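Local coordinates for protein sulfatase (Bacteroides fragilis CAG:558, PDB 6USS) that probably hydrolyses aryl sulfate esters as a calcium-dependent sulfatase of the gut microbiota, at residues V41-W46 with S86-T91; R92-T97 with A102-T107; A82-S85 with P90-C93. The protein carries 1 engineered substitution. One frame throughout, in Å; residues are numbered along the deposited sequence.

Interaction 1 (V41-W46 with S86-T91); sequences VDDMGW and SICSPT. Engineered in segment 86-91: Cys88 (natural residue Ser). With CA (calcium ion), chain C.
Asp42, Asp43 and the engineered Cys88 meet at the calcium ion, which joins two segments that otherwise share little surface. Each aspartate gives one carboxylate oxygen: Asp42 OD1 and Asp43 OD1 both lie 2.3 Å from the metal. Cys88 SG approaches from the N-terminal turn of helix 88-97 and is placed against the ion, though the modelled 2.1 Å between SG and calcium is doubtful as a bond length. The ion brings Cys88 SG and Asp42 OD1 to 3.5 Å of each other, and no hydrogen bond joins the segments. Asp322 and Asn323 complete the set of residues at the ion.

CG of Asp42 extends anti to the backbone N (chi1 -164°), whereas that of Asp43 lies anti to the carbonyl carbon (chi1 -65°), and from successive positions both carboxylates converge on one point. Their outer oxygens are held by lysines, Asp42 OD2 by Lys165 and Asp43 OD2 by Lys348, while Arg92 NH2 bonds to Asp42 OD1. This is the calcium site of the sulfatase fold, where the natural serine is predicted to become 3-oxoalanine; this chain carries an unmodified cysteine there. The aspartates follow strand 35-41, which runs parallel to strands 253-258 and 315-321 in the central sheet, and face the start of helix 88-97.

Interaction 2 (R92-T97 with A102-T107); sequences RCSLIT and ARHRVT
Cys93 opens the contact on helix 88-97 by laying its CB over one face of the His104 ring, 4.0 Å from the ring centroid in a CH-pi contact. The methylene is displaced toward the NE2 and CE1 side of the ring. The cysteine sulfur continues past the imidazole to Val106, with SG 4.0 Å from CG1. One residue on, Ser94 meets the ring at its edge: His104 NE2 donates to Ser94 OG over 2.9 Å, and the oxygen lies only 10° out of the ring plane. Thr99 O and Pro90 O both lie within hydrogen-bonding reach of this hydroxyl and must share its one proton, Thr99 O being the stronger partner. A turn later, Thr97 brings OG1 to 4.1 Å from His104 CD2, its side chain crossing that of the histidine at about a right angle. OG1 also bonds to Cys93 O, 2.6 Å away, and reaches that carbonyl from the face opposite to Thr97 N.

Val134 of strand 133-135 packs beside Cys93, Thr97 and Val106. His104 holds CG between its backbone N and carbonyl carbon (chi1 62°), which turns the ring toward helix 88-97. Across the imidazole, Val106 N donates to His104 ND1 over 3.0 Å, again near the ring plane, in an inverse gamma turn centred on Val106. With ND1 accepting and NE2 donating, the buried ring is consistent with a neutral NE2-protonated tautomer, its rotation fixed by bonds at both nitrogens.

Interaction 3 (A82-S85 with P90-C93); sequences AYAS and PTRC
Thr91 turns OG1 anti to its own carbonyl carbon (chi1 -67°), a rotation that directs the hydroxyl at Ser85, while the other branch, CG2, is placed against Ala84. On the opposing segment Ser85 has a similar first torsion (chi1 -62°), which carries OG alongside the Pro90 ring. The motif is a strand-to-helix connection of the sulfatase fold: the chain leaves strand 77-83 of the large mixed sheet and, after a short loop, enters helix 88-97, whose first turns pack back on the two residues that follow the strand.

The central bond runs from backbone to side chain. Ser85 N donates to Thr91 OG1 over 2.7 Å, with a distinctly bent N-H...O angle of 132°. Thr91 OG1 is hydrogen-bonded also to Asp322 O, so this one hydroxyl ties the loop and the helix to the backbone of a calcium ligand. Around it the apolar atoms close in. Ala84 CB touches both branches of the threonine and lies 3.6 Å from CG2. Ser85 CB rests at 3.7 Å from Pro90 CG. Ala101 of helix 101-104 packs against both Ser85 and Pro90, and the carbonyl of Ala84 accepts a hydrogen bond from Trp425 NE1, which holds the loop by a further bond.

A water offers a second, weaker link between the segments. It is 2.5 Å from Ser85 OG and donates a weak bond of 3.3 Å to Pro90 O, a carbonyl that Ser94 OG also approaches.

All three contacts use helix 88-97 and fall within the sulfatase family region. Along the chain, interaction 1 starts first, in the loop after strand 35-41; interaction 3 begins in the loop just after strand 77-83, and both end on the first turns of the helix. Interaction 2 follows, packing the later turns against helix 101-104 and the turn after it. The centres of interactions 1 and 3 are about 7 Å apart, those of 2 and 3 about 8 Å, and those of 1 and 2 about 13 Å. Pro90 CB, in interactions 1 and 3, packs on Val106 O of interaction 2. The helix therefore connects the calcium site to the loop before it and the helix after it.

Interaction 1 (V41-W46 with S86-T91)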
loop_
_atom_site.group_PDB
_atom_site.type_symbol
_atom_site.label_atom_id
_atom_site.label_comp_id
_atom_site.label_asym_id
_atom_site.label_seq_id
_atom_site.Cartn_x
_atom_site.Cartn_y
_atom_site.Cartn_z
ATOM N N VAL A 41 15.938 -13.912 8.427
ATOM C CA VAL A 41 15.992 -14.066 9.875
ATOM C C VAL A 41 16.795 -12.915 10.456
ATOM O O VAL A 41 17.722 -12.397 9.827
ATOM C CB VAL A 41 16.602 -15.426 10.260
ATOM C CG1 VAL A 41 16.458 -15.660 11.737
ATOM C CG2 VAL A 41 15.936 -16.531 9.458
ATOM N N ASP A 42 16.433 -12.499 11.663
ATOM C CA ASP A 42 17.088 -11.384 12.338
ATOM C C ASP A 42 18.182 -11.872 13.289
ATOM O O ASP A 42 17.949 -12.773 14.099
ATOM C CB ASP A 42 16.064 -10.563 13.118
ATOM C CG ASP A 42 16.599 -9.224 13.507
ATOM O OD1 ASP A 42 17.477 -8.732 12.765
ATOM O OD2 ASP A 42 16.158 -8.663 14.536
ATOM N N ASP A 43 19.366 -11.259 13.204
ATOM C CA ASP A 43 20.456 -11.519 14.149
ATOM C C ASP A 43 20.842 -12.996 14.211
ATOM O O ASP A 43 21.292 -13.481 15.253
ATOM C CB ASP A 43 20.110 -11.029 15.565
ATOM C CG ASP A 43 19.944 -9.518 15.649
ATOM O OD1 ASP A 43 20.306 -8.843 14.661
ATOM O OD2 ASP A 43 19.454 -9.018 16.699
ATOM N N MET A 44 20.672 -13.731 13.115
ATOM C CA MET A 44 21.039 -15.141 13.068
ATOM C C MET A 44 22.495 -15.290 12.611
ATOM O O MET A 44 22.889 -14.732 11.583
ATOM C CB MET A 44 20.085 -15.897 12.139
ATOM C CG MET A 44 20.420 -17.372 11.931
ATOM S SD MET A 44 19.380 -18.212 10.715
ATOM C CE MET A 44 20.094 -19.863 10.723
ATOM N N GLY A 45 23.302 -16.056 13.382
ATOM C CA GLY A 45 24.705 -16.222 13.055
ATOM C C GLY A 45 24.984 -17.308 12.004
ATOM O O GLY A 45 24.163 -18.180 11.718
ATOM N N TRP A 46 26.195 -17.243 11.440
ATOM C CA TRP A 46 26.662 -18.244 10.485
ATOM C C TRP A 46 26.552 -19.675 10.994
ATOM O O TRP A 46 26.568 -20.614 10.183
ATOM C CB TRP A 46 28.119 -17.978 10.144
ATOM C CG TRP A 46 28.596 -18.530 8.828
ATOM C CD1 TRP A 46 28.028 -18.337 7.597
ATOM C CD2 TRP A 46 29.782 -19.312 8.605
ATOM N NE1 TRP A 46 28.785 -18.958 6.626
ATOM C CE2 TRP A 46 29.856 -19.575 7.218
ATOM C CE3 TRP A 46 30.773 -19.831 9.444
ATOM C CZ2 TRP A 46 30.892 -20.326 6.650
ATOM C CZ3 TRP A 46 31.803 -20.581 8.879
ATOM C CH2 TRP A 46 31.858 -20.810 7.490
ATOM N N SER A 86 26.877 -5.397 9.899
ATOM C CA SER A 86 26.878 -5.999 11.227
ATOM C C SER A 86 25.684 -5.582 12.072
ATOM O O SER A 86 25.562 -6.049 13.208
ATOM C CB SER A 86 28.182 -5.679 11.963
ATOM O OG SER A 86 28.339 -4.298 12.183
ATOM N N ILE A 87 24.786 -4.754 11.532
ATOM C CA ILE A 87 23.669 -4.172 12.270
ATOM C C ILE A 87 22.454 -4.134 11.350
ATOM O O ILE A 87 22.585 -3.927 10.140
ATOM C CB ILE A 87 24.042 -2.758 12.789
ATOM C CG1 ILE A 87 25.012 -2.875 13.958
ATOM C CG2 ILE A 87 22.821 -1.946 13.180
ATOM C CD1 ILE A 87 24.443 -3.603 15.148
ATOM N N CYS A 88 21.260 -4.315 11.945
ATOM C CA CYS A 88 20.021 -4.491 11.172
ATOM C C CYS A 88 19.803 -3.382 10.142
ATOM O O CYS A 88 19.452 -3.650 8.988
ATOM C CB CYS A 88 18.807 -4.537 12.099
ATOM S SG CYS A 88 18.931 -5.645 13.525
ATOM N N SER A 89 19.979 -2.123 10.541
ATOM C CA SER A 89 19.514 -1.032 9.688
ATOM C C SER A 89 20.337 -0.899 8.409
ATOM O O SER A 89 19.731 -0.828 7.325
ATOM C CB SER A 89 19.466 0.271 10.492
ATOM O OG SER A 89 18.329 0.304 11.332
ATOM N N PRO A 90 21.680 -0.847 8.438
ATOM C CA PRO A 90 22.401 -0.775 7.155
ATOM C C PRO A 90 22.132 -1.958 6.252
ATOM O O PRO A 90 22.045 -1.782 5.031
ATOM C CB PRO A 90 23.876 -0.695 7.573
ATOM C CG PRO A 90 23.914 -1.220 8.953
ATOM C CD PRO A 90 22.617 -0.748 9.571
ATOM N N THR A 91 21.982 -3.159 6.815
ATOM C CA THR A 91 21.736 -4.327 5.975
ATOM C C THR A 91 20.377 -4.240 5.292
ATOM O O THR A 91 20.270 -4.417 4.070
ATOM C CB THR A 91 21.840 -5.603 6.803
ATOM O OG1 THR A 91 23.198 -5.768 7.232
ATOM C CG2 THR A 91 21.417 -6.814 5.981
HETATM CA CA CA C . 19.478 -7.616 12.925
#

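Interaction 2 (R92-T97 with A102-T107)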
loop_
_atom_site.group_PDB
_atom_site.type_symbol
_atom_site.label_atom_id
_atom_site.label_comp_id
_atom_site.label_asym_id
_atom_site.label_seq_id
_atom_site.Cartn_x
_atom_site.Cartn_y
_atom_site.Cartn_z
ATOM N N ARG A 92 19.326 -3.936 6.058
ATOM C CA ARG A 92 17.987 -3.966 5.484
ATOM C C ARG A 92 17.790 -2.845 4.467
ATOM O O ARG A 92 17.185 -3.066 3.409
ATOM C CB ARG A 92 16.942 -3.928 6.604
ATOM C CG ARG A 92 16.706 -5.318 7.242
ATOM C CD ARG A 92 16.283 -5.260 8.702
ATOM N NE ARG A 92 16.607 -6.491 9.418
ATOM C CZ ARG A 92 15.895 -7.614 9.356
ATOM N NH1 ARG A 92 14.802 -7.665 8.598
ATOM N NH2 ARG A 92 16.274 -8.688 10.055
ATOM N N CYS A 93 18.327 -1.645 4.749
ATOM C CA CYS A 93 18.235 -0.535 3.800
ATOM C C CYS A 93 19.037 -0.799 2.522
ATOM O O CYS A 93 18.625 -0.385 1.434
ATOM C CB CYS A 93 18.713 0.749 4.466
ATOM S SG CYS A 93 17.597 1.348 5.726
ATOM N N SER A 94 20.173 -1.487 2.633
ATOM C CA SER A 94 20.911 -1.878 1.443
ATOM C C SER A 94 20.118 -2.867 0.596
ATOM O O SER A 94 20.132 -2.786 -0.640
ATOM C CB SER A 94 22.263 -2.467 1.846
ATOM O OG SER A 94 23.134 -1.449 2.338
ATOM N N LEU A 95 19.439 -3.823 1.246
ATOM C CA LEU A 95 18.603 -4.780 0.534
ATOM C C LEU A 95 17.520 -4.073 -0.264
ATOM O O LEU A 95 17.327 -4.339 -1.460
ATOM C CB LEU A 95 17.956 -5.745 1.525
ATOM C CG LEU A 95 16.735 -6.483 0.965
ATOM C CD1 LEU A 95 17.161 -7.603 0.033
ATOM C CD2 LEU A 95 15.861 -7.003 2.084
ATOM N N ILE A 96 16.804 -3.157 0.395
ATOM C CA ILE A 96 15.638 -2.513 -0.196
ATOM C C ILE A 96 16.016 -1.428 -1.210
ATOM O O ILE A 96 15.195 -1.084 -2.076
ATOM C CB ILE A 96 14.757 -1.976 0.950
ATOM C CG1 ILE A 96 13.277 -2.075 0.572
ATOM C CG2 ILE A 96 15.146 -0.555 1.318
ATOM C CD1 ILE A 96 12.754 -3.504 0.496
ATOM N N THR A 97 17.245 -0.906 -1.155
ATOM C CA THR A 97 17.667 0.157 -2.047
ATOM C C THR A 97 18.780 -0.243 -3.000
ATOM O O THR A 97 19.133 0.558 -3.867
ATOM C CB THR A 97 18.158 1.387 -1.254
ATOM O OG1 THR A 97 19.384 1.066 -0.572
ATOM C CG2 THR A 97 17.110 1.886 -0.245
ATOM N N ALA A 102 27.669 2.512 2.989
ATOM C CA ALA A 102 28.438 3.748 3.070
ATOM C C ALA A 102 27.728 4.866 2.330
ATOM O O ALA A 102 27.735 6.014 2.779
ATOM C CB ALA A 102 29.851 3.545 2.515
ATOM N N ARG A 103 27.067 4.533 1.216
ATOM C CA ARG A 103 26.375 5.537 0.424
ATOM C C ARG A 103 25.043 5.955 1.048
ATOM O O ARG A 103 24.712 7.147 1.050
ATOM C CB ARG A 103 26.158 5.022 -0.996
ATOM C CG ARG A 103 25.437 6.005 -1.885
ATOM C CD ARG A 103 24.849 5.325 -3.098
ATOM N NE ARG A 103 25.845 4.602 -3.883
ATOM C CZ ARG A 103 26.734 5.195 -4.673
ATOM N NH1 ARG A 103 26.754 6.515 -4.766
ATOM N NH2 ARG A 103 27.604 4.473 -5.366
ATOM N N HIS A 104 24.246 5.017 1.571
ATOM C CA HIS A 104 22.950 5.484 2.047
ATOM C C HIS A 104 22.993 6.032 3.470
ATOM O O HIS A 104 22.022 6.666 3.896
ATOM C CB HIS A 104 21.868 4.392 1.910
ATOM C CG HIS A 104 22.124 3.145 2.701
ATOM N ND1 HIS A 104 22.252 3.136 4.077
ATOM C CD2 HIS A 104 22.233 1.854 2.304
ATOM C CE1 HIS A 104 22.440 1.894 4.488
ATOM N NE2 HIS A 104 22.434 1.096 3.432
ATOM N N ARG A 105 24.086 5.825 4.201
ATOM C CA ARG A 105 24.346 6.461 5.491
ATOM C C ARG A 105 23.362 6.074 6.588
ATOM O O ARG A 105 23.346 6.720 7.643
ATOM C CB ARG A 105 24.371 7.985 5.373
ATOM C CG ARG A 105 25.408 8.485 4.405
ATOM C CD ARG A 105 25.094 9.890 3.988
ATOM N NE ARG A 105 26.260 10.589 3.467
ATOM C CZ ARG A 105 26.279 11.894 3.219
ATOM N NH1 ARG A 105 25.199 12.621 3.457
ATOM N NH2 ARG A 105 27.369 12.478 2.737
ATOM N N VAL A 106 22.533 5.057 6.378
ATOM C CA VAL A 106 21.785 4.482 7.491
ATOM C C VAL A 106 22.677 3.407 8.095
ATOM O O VAL A 106 22.449 2.213 7.882
ATOM C CB VAL A 106 20.427 3.909 7.034
ATOM C CG1 VAL A 106 19.499 3.775 8.195
ATOM C CG2 VAL A 106 19.800 4.783 5.971
ATOM N N THR A 107 23.716 3.825 8.829
ATOM C CA THR A 107 24.838 2.960 9.190
ATOM C C THR A 107 24.756 2.420 10.606
ATOM O O THR A 107 25.570 1.563 10.970
ATOM C CB THR A 107 26.186 3.698 9.009
ATOM O OG1 THR A 107 26.088 5.038 9.500
ATOM C CG2 THR A 107 26.607 3.733 7.535
#

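Interaction 3 (A82-S85 with P90-C93)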
loop_
_atom_site.group_PDB
_atom_site.type_symbol
_atom_site.label_atom_id
_atom_site.label_comp_id
_atom_site.label_asym_id
_atom_site.label_seq_id
_atom_site.Cartn_x
_atom_site.Cartn_y
_atom_site.Cartn_z
ATOM N N ALA A 82 28.562 -15.395 2.224
ATOM C CA ALA A 82 27.616 -14.306 1.990
ATOM C C ALA A 82 27.701 -13.270 3.107
ATOM O O ALA A 82 27.683 -13.624 4.285
ATOM C CB ALA A 82 26.182 -14.844 1.887
ATOM N N TYR A 83 27.757 -11.983 2.737
ATOM C CA TYR A 83 27.948 -10.894 3.690
ATOM C C TYR A 83 26.765 -9.925 3.751
ATOM O O TYR A 83 26.135 -9.607 2.739
ATOM C CB TYR A 83 29.227 -10.103 3.371
ATOM C CG TYR A 83 30.461 -10.929 3.592
ATOM C CD1 TYR A 83 30.871 -11.262 4.879
ATOM C CD2 TYR A 83 31.193 -11.422 2.519
ATOM C CE1 TYR A 83 31.999 -12.055 5.094
ATOM C CE2 TYR A 83 32.321 -12.209 2.723
ATOM C CZ TYR A 83 32.714 -12.525 4.011
ATOM O OH TYR A 83 33.826 -13.308 4.196
ATOM N N ALA A 84 26.488 -9.452 4.962
ATOM C CA ALA A 84 25.614 -8.322 5.256
ATOM C C ALA A 84 26.441 -7.264 5.988
ATOM O O ALA A 84 27.665 -7.368 6.070
ATOM C CB ALA A 84 24.409 -8.776 6.080
ATOM N N SER A 85 25.777 -6.237 6.516
ATOM C CA SER A 85 26.428 -5.394 7.513
ATOM C C SER A 85 26.218 -5.988 8.904
ATOM O O SER A 85 25.497 -6.970 9.084
ATOM C CB SER A 85 25.936 -3.940 7.450
ATOM O OG SER A 85 26.241 -3.339 6.196
ATOM N N PRO A 90 21.680 -0.847 8.438
ATOM C CA PRO A 90 22.401 -0.775 7.155
ATOM C C PRO A 90 22.132 -1.958 6.252
ATOM O O PRO A 90 22.045 -1.782 5.031
ATOM C CB PRO A 90 23.876 -0.695 7.573
ATOM C CG PRO A 90 23.914 -1.220 8.953
ATOM C CD PRO A 90 22.617 -0.748 9.571
ATOM N N THR A 91 21.982 -3.159 6.815
ATOM C CA THR A 91 21.736 -4.327 5.975
ATOM C C THR A 91 20.377 -4.240 5.292
ATOM O O THR A 91 20.270 -4.417 4.070
ATOM C CB THR A 91 21.840 -5.603 6.803
ATOM O OG1 THR A 91 23.198 -5.768 7.232
ATOM C CG2 THR A 91 21.417 -6.814 5.981
ATOM N N ARG A 92 19.326 -3.936 6.058
ATOM C CA ARG A 92 17.987 -3.966 5.484
ATOM C C ARG A 92 17.790 -2.845 4.467
ATOM O O ARG A 92 17.185 -3.066 3.409
ATOM C CB ARG A 92 16.942 -3.928 6.604
ATOM C CG ARG A 92 16.706 -5.318 7.242
ATOM C CD ARG A 92 16.283 -5.260 8.702
ATOM N NE ARG A 92 16.607 -6.491 9.418
ATOM C CZ ARG A 92 15.895 -7.614 9.356
ATOM N NH1 ARG A 92 14.802 -7.665 8.598
ATOM N NH2 ARG A 92 16.274 -8.688 10.055
ATOM N N CYS A 93 18.327 -1.645 4.749
ATOM C CA CYS A 93 18.235 -0.535 3.800
ATOM C C CYS A 93 19.037 -0.799 2.522
ATOM O O CYS A 93 18.625 -0.385 1.434
ATOM C CB CYS A 93 18.713 0.749 4.466
ATOM S SG CYS A 93 17.597 1.348 5.726
HETATM O O HOH W 1 24.803 -3.287 4.192
#